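Local coordinates for protein phosphatidylserine synthase (Haemophilus influenzae, PDB 3HSI) that belongs to the phospholipase D superfamily of enzymes and carries two phospholipase D-like sequence regions in a single chain, at residues Glu30-Ser34 with Ser35-Lys39; Gly156-Asn160 with Asn161-His165. All blocks are in the same frame, centred on the assembly; numbering follows the deposited sequence.

Interaction 1 of 2, residues Glu30-Ser34 with Ser35-Lys39; sequences EFLGS and SAEFK
Glu37 and Ser34 tie a bend in the chain to the start of the helix that follows it. The shortest bond runs from Gly33 N to Glu37 OE1, 2.6 Å, nearly straight at 165°; the amide comes down on the carboxylate from above its plane rather than at its rim. With CG beside its own backbone N (chi1 -76°) and the rest of the chain extended, Glu37 reaches back from the first turn far enough to place this oxygen. Ser34 answers in the other direction. Its OG sits between backbone N and carbonyl carbon (chi1 68°) and receives Glu37 N at 3.1 Å, along an almost linear N-H. One residue thus gives its amide to Ser34 and takes another with its carboxylate.

Ser34 is therefore the N-cap of helix 35-48, with Glu37 as its third residue. The pair recalls a capping box, yet departs from the reciprocal form because the glutamate grips the amide of Gly33, one position before the cap. The first regular backbone bond, Phe38 N to Ser34 O at 3.1 Å, takes over from there. A negative carboxylate near the amino end of a helix would also be expected to sit favourably with the helix dipole.

Apolar packing lies inward of these bonds. Leu32 CD1 rests 3.8 Å from Phe38 CA and meets the Phe38 ring at its edge, near the ring plane. The Phe38 ring leads away from the bend to stack on Tyr175. Leu32 also packs against Tyr175 and against Leu153 of strand 151-155, between the helix and the sheet.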
loop_
_atom_site.group_PDB
_atom_site.type_symbol
_atom_site.label_atom_id
_atom_site.label_comp_id
_atom_site.label_asym_id
_atom_site.label_seq_id
_atom_site.Cartn_x
_atom_site.Cartn_y
_atom_site.Cartn_z
ATOM N N GLU C 30 12.961 16.196 -31.338
ATOM C CA GLU C 30 11.812 15.959 -32.234
ATOM C C GLU C 30 10.681 15.297 -31.450
ATOM O O GLU C 30 10.910 14.326 -30.729
ATOM C CB GLU C 30 12.181 15.039 -33.398
ATOM C CG GLU C 30 13.291 15.575 -34.282
ATOM C CD GLU C 30 13.656 14.623 -35.416
ATOM O OE1 GLU C 30 12.836 13.729 -35.748
ATOM O OE2 GLU C 30 14.766 14.780 -35.984
ATOM N N PHE C 31 9.472 15.821 -31.601
ATOM C CA PHE C 31 8.249 15.159 -31.125
ATOM C C PHE C 31 7.739 14.344 -32.327
ATOM O O PHE C 31 7.402 14.928 -33.343
ATOM C CB PHE C 31 7.182 16.195 -30.739
ATOM C CG PHE C 31 7.548 17.054 -29.562
ATOM C CD1 PHE C 31 8.169 18.283 -29.744
ATOM C CD2 PHE C 31 7.262 16.634 -28.254
ATOM C CE1 PHE C 31 8.516 19.084 -28.661
ATOM C CE2 PHE C 31 7.614 17.421 -27.152
ATOM C CZ PHE C 31 8.245 18.652 -27.362
ATOM N N LEU C 32 7.731 13.018 -32.218
ATOM C CA LEU C 32 7.207 12.111 -33.261
ATOM C C LEU C 32 5.685 12.183 -33.290
ATOM O O LEU C 32 5.067 12.540 -32.291
ATOM C CB LEU C 32 7.653 10.656 -32.999
ATOM C CG LEU C 32 9.130 10.368 -32.702
ATOM C CD1 LEU C 32 9.361 8.850 -32.646
ATOM C CD2 LEU C 32 10.080 11.024 -33.715
ATOM N N GLY C 33 5.082 11.837 -34.421
ATOM C CA GLY C 33 3.648 12.081 -34.619
ATOM C C GLY C 33 2.709 10.942 -34.234
ATOM O O GLY C 33 1.548 11.181 -33.911
ATOM N N SER C 34 3.199 9.706 -34.265
ATOM C CA SER C 34 2.311 8.554 -34.235
ATOM C C SER C 34 3.088 7.339 -33.793
ATOM O O SER C 34 4.319 7.360 -33.801
ATOM C CB SER C 34 1.814 8.292 -35.644
ATOM O OG SER C 34 2.922 7.861 -36.416
ATOM N N SER C 35 2.379 6.271 -33.464
ATOM C CA SER C 35 3.010 5.025 -33.051
ATOM C C SER C 35 3.751 4.320 -34.191
ATOM O O SER C 35 4.716 3.616 -33.956
ATOM C CB SER C 35 1.986 4.086 -32.437
ATOM O OG SER C 35 0.866 3.997 -33.270
ATOM N N ALA C 36 3.317 4.544 -35.417
ATOM C CA ALA C 36 4.005 4.006 -36.571
ATOM C C ALA C 36 5.369 4.659 -36.729
ATOM O O ALA C 36 6.336 3.953 -36.956
ATOM C CB ALA C 36 3.149 4.160 -37.866
ATOM N N GLU C 37 5.443 5.987 -36.596
ATOM C CA GLU C 37 6.730 6.713 -36.541
ATOM C C GLU C 37 7.647 6.205 -35.419
ATOM O O GLU C 37 8.856 6.034 -35.600
ATOM C CB GLU C 37 6.512 8.227 -36.348
ATOM C CG GLU C 37 6.065 8.946 -37.586
ATOM C CD GLU C 37 5.978 10.475 -37.442
ATOM O OE1 GLU C 37 6.549 11.088 -36.491
ATOM O OE2 GLU C 37 5.322 11.062 -38.333
ATOM N N PHE C 38 7.056 5.975 -34.257
ATOM C CA PHE C 38 7.777 5.461 -33.110
ATOM C C PHE C 38 8.437 4.106 -33.416
ATOM O O PHE C 38 9.629 3.918 -33.169
ATOM C CB PHE C 38 6.775 5.348 -31.928
ATOM C CG PHE C 38 7.360 4.761 -30.659
ATOM C CD1 PHE C 38 8.528 5.303 -30.078
ATOM C CD2 PHE C 38 6.716 3.719 -30.019
ATOM C CE1 PHE C 38 9.058 4.762 -28.864
ATOM C CE2 PHE C 38 7.227 3.161 -28.834
ATOM C CZ PHE C 38 8.393 3.682 -28.242
ATOM N N LYS C 39 7.653 3.161 -33.940
ATOM C CA LYS C 39 8.191 1.912 -34.430
ATOM C C LYS C 39 9.328 2.138 -35.438
ATOM O O LYS C 39 10.378 1.524 -35.360
ATOM C CB LYS C 39 7.106 1.076 -35.090
ATOM C CG LYS C 39 7.658 -0.274 -35.549
ATOM C CD LYS C 39 6.629 -1.155 -36.194
ATOM C CE LYS C 39 7.281 -2.391 -36.721
ATOM N NZ LYS C 39 6.311 -3.190 -37.529
#

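Interaction 2 of 2, residues Gly156-Asn160 with Asn161-His165; sequences GASIN and NVYLH
Ala157 and Ser158 lie across one face of the Tyr163 ring, and here the loop is densest. Ala157 CA stands 4.0 Å from the ring centroid in a CH-pi contact, Ser158 N lies over the same face nearer the ring centre, and Ala157 CB touches Tyr163 CD2 at 3.5 Å. Ser158 O presses on Tyr163 CB at 3.2 Å. The ring's hydroxyl bonds to Arg171, and the ring also meets His364.

Asn160 folds the chain back beside this stack. Its CG lies between the backbone N and the carbonyl carbon (chi1 69°), which brings OD1 round to Tyr163 N, 3.0 Å away; the bond is almost straight (174°) and runs almost in line with the Asn160 side-chain carbonyl. With the weaker backbone bond from Leu164 N to Asn160 O, 3.3 Å, it makes an Asx motif round a single helix-like turn. The amide plane is only 22° from that of the ring it passes.

Away from the ring the fit slackens: Ile159 CG2 and Leu164 CD2 approach no closer than 4.2 Å. On the partly exposed side Val162 CG2 meets Asn160 OD1 at 3.7 Å. The Asn161 side chain, also partly exposed, accepts from Ala65 N through OD1 and gives ND2 to Glu64.

Gly156 to Asn160 follow the strands of the HKD motif and match the glycine and asparagine end of its family signature. The bond to Tyr163 N would be expected to restrict rotation of the Asn160 amide and so to favour this turn at the end of the signature.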
loop_
_atom_site.group_PDB
_atom_site.type_symbol
_atom_site.label_atom_id
_atom_site.label_comp_id
_atom_site.label_asym_id
_atom_site.label_seq_id
_atom_site.Cartn_x
_atom_site.Cartn_y
_atom_site.Cartn_z
ATOM N N GLY C 156 6.040 6.846 -23.000
ATOM C CA GLY C 156 5.331 6.009 -22.011
ATOM C C GLY C 156 5.069 4.592 -22.534
ATOM O O GLY C 156 4.610 3.734 -21.787
ATOM N N ALA C 157 5.389 4.349 -23.814
ATOM C CA ALA C 157 4.996 3.112 -24.535
ATOM C C ALA C 157 5.846 1.915 -24.139
ATOM O O ALA C 157 7.059 2.053 -23.942
ATOM C CB ALA C 157 5.114 3.320 -26.034
ATOM N N SER C 158 5.226 0.742 -24.029
ATOM C CA SER C 158 5.989 -0.523 -23.938
ATOM C C SER C 158 6.145 -1.106 -25.336
ATOM O O SER C 158 5.761 -0.453 -26.313
ATOM C CB SER C 158 5.273 -1.526 -23.062
ATOM O OG SER C 158 5.296 -1.112 -21.723
ATOM N N ILE C 159 6.728 -2.307 -25.435
ATOM C CA ILE C 159 6.923 -2.963 -26.728
ATOM C C ILE C 159 5.891 -4.075 -26.846
ATOM O O ILE C 159 6.003 -5.107 -26.189
ATOM C CB ILE C 159 8.355 -3.572 -26.909
ATOM C CG1 ILE C 159 9.447 -2.547 -26.597
ATOM C CG2 ILE C 159 8.546 -4.169 -28.320
ATOM C CD1 ILE C 159 9.665 -1.527 -27.695
ATOM N N ASN C 160 4.873 -3.829 -27.663
ATOM C CA ASN C 160 3.922 -4.869 -28.108
ATOM C C ASN C 160 3.241 -4.368 -29.391
ATOM O O ASN C 160 3.528 -3.254 -29.830
ATOM C CB ASN C 160 2.894 -5.213 -27.008
ATOM C CG ASN C 160 1.934 -4.095 -26.749
ATOM O OD1 ASN C 160 1.928 -3.099 -27.464
ATOM N ND2 ASN C 160 1.099 -4.247 -25.718
ATOM N N ASN C 161 2.338 -5.163 -29.959
ATOM C CA ASN C 161 1.628 -4.794 -31.199
ATOM C C ASN C 161 0.925 -3.435 -31.185
ATOM O O ASN C 161 1.082 -2.624 -32.114
ATOM C CB ASN C 161 0.607 -5.886 -31.592
ATOM C CG ASN C 161 1.268 -7.192 -32.023
ATOM O OD1 ASN C 161 2.427 -7.223 -32.435
ATOM N ND2 ASN C 161 0.527 -8.287 -31.907
ATOM N N VAL C 162 0.111 -3.190 -30.163
ATOM C CA VAL C 162 -0.651 -1.944 -30.170
ATOM C C VAL C 162 0.205 -0.676 -30.042
ATOM O O VAL C 162 0.015 0.266 -30.805
ATOM C CB VAL C 162 -1.956 -1.973 -29.279
ATOM C CG1 VAL C 162 -2.962 -2.943 -29.910
ATOM C CG2 VAL C 162 -1.665 -2.335 -27.814
ATOM N N TYR C 163 1.216 -0.695 -29.170
ATOM C CA TYR C 163 2.076 0.481 -29.009
ATOM C C TYR C 163 2.879 0.801 -30.269
ATOM O O TYR C 163 3.240 1.967 -30.502
ATOM C CB TYR C 163 3.040 0.320 -27.816
ATOM C CG TYR C 163 2.429 0.540 -26.438
ATOM C CD1 TYR C 163 2.373 -0.492 -25.504
ATOM C CD2 TYR C 163 1.929 1.789 -26.073
ATOM C CE1 TYR C 163 1.815 -0.285 -24.225
ATOM C CE2 TYR C 163 1.372 2.012 -24.816
ATOM C CZ TYR C 163 1.332 0.977 -23.885
ATOM O OH TYR C 163 0.771 1.223 -22.640
ATOM N N LEU C 164 3.171 -0.211 -31.077
ATOM C CA LEU C 164 3.946 0.001 -32.301
ATOM C C LEU C 164 3.101 -0.038 -33.590
ATOM O O LEU C 164 3.647 0.005 -34.715
ATOM C CB LEU C 164 5.078 -1.031 -32.361
ATOM C CG LEU C 164 6.365 -0.679 -31.593
ATOM C CD1 LEU C 164 6.086 -0.214 -30.196
ATOM C CD2 LEU C 164 7.280 -1.864 -31.537
ATOM N N HIS C 165 1.771 -0.097 -33.416
ATOM C CA HIS C 165 0.837 -0.182 -34.529
ATOM C C HIS C 165 1.228 -1.306 -35.490
ATOM O O HIS C 165 1.349 -1.096 -36.692
ATOM C CB HIS C 165 0.792 1.151 -35.278
ATOM C CG HIS C 165 -0.468 1.362 -36.039
ATOM N ND1 HIS C 165 -0.864 2.598 -36.490
ATOM C CD2 HIS C 165 -1.441 0.493 -36.412
ATOM C CE1 HIS C 165 -2.019 2.479 -37.124
ATOM N NE2 HIS C 165 -2.395 1.212 -37.082
#

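The two contacts are in series along the chain, interaction 1 well before interaction 2, yet their centres lie 11 Å apart on the same side of the chain's centre. They touch directly: Phe38 CE2 packs 3.5 Å from Ala157 CB, and Ser35 CB approaches Tyr163 O at 3.1 Å. Residues 30-39 run from strand 29-31, which pairs with strand 171-179, into helix 35-48; loop 156-165 joins strand 151-155 to that same strand 171-179, within one mixed sheet. Helix 35-48 is thus laid against the loop carrying the last residues of the first phospholipase D signature, illustrating how a capped helix start and an Asx motif can meet beside a shared sheet.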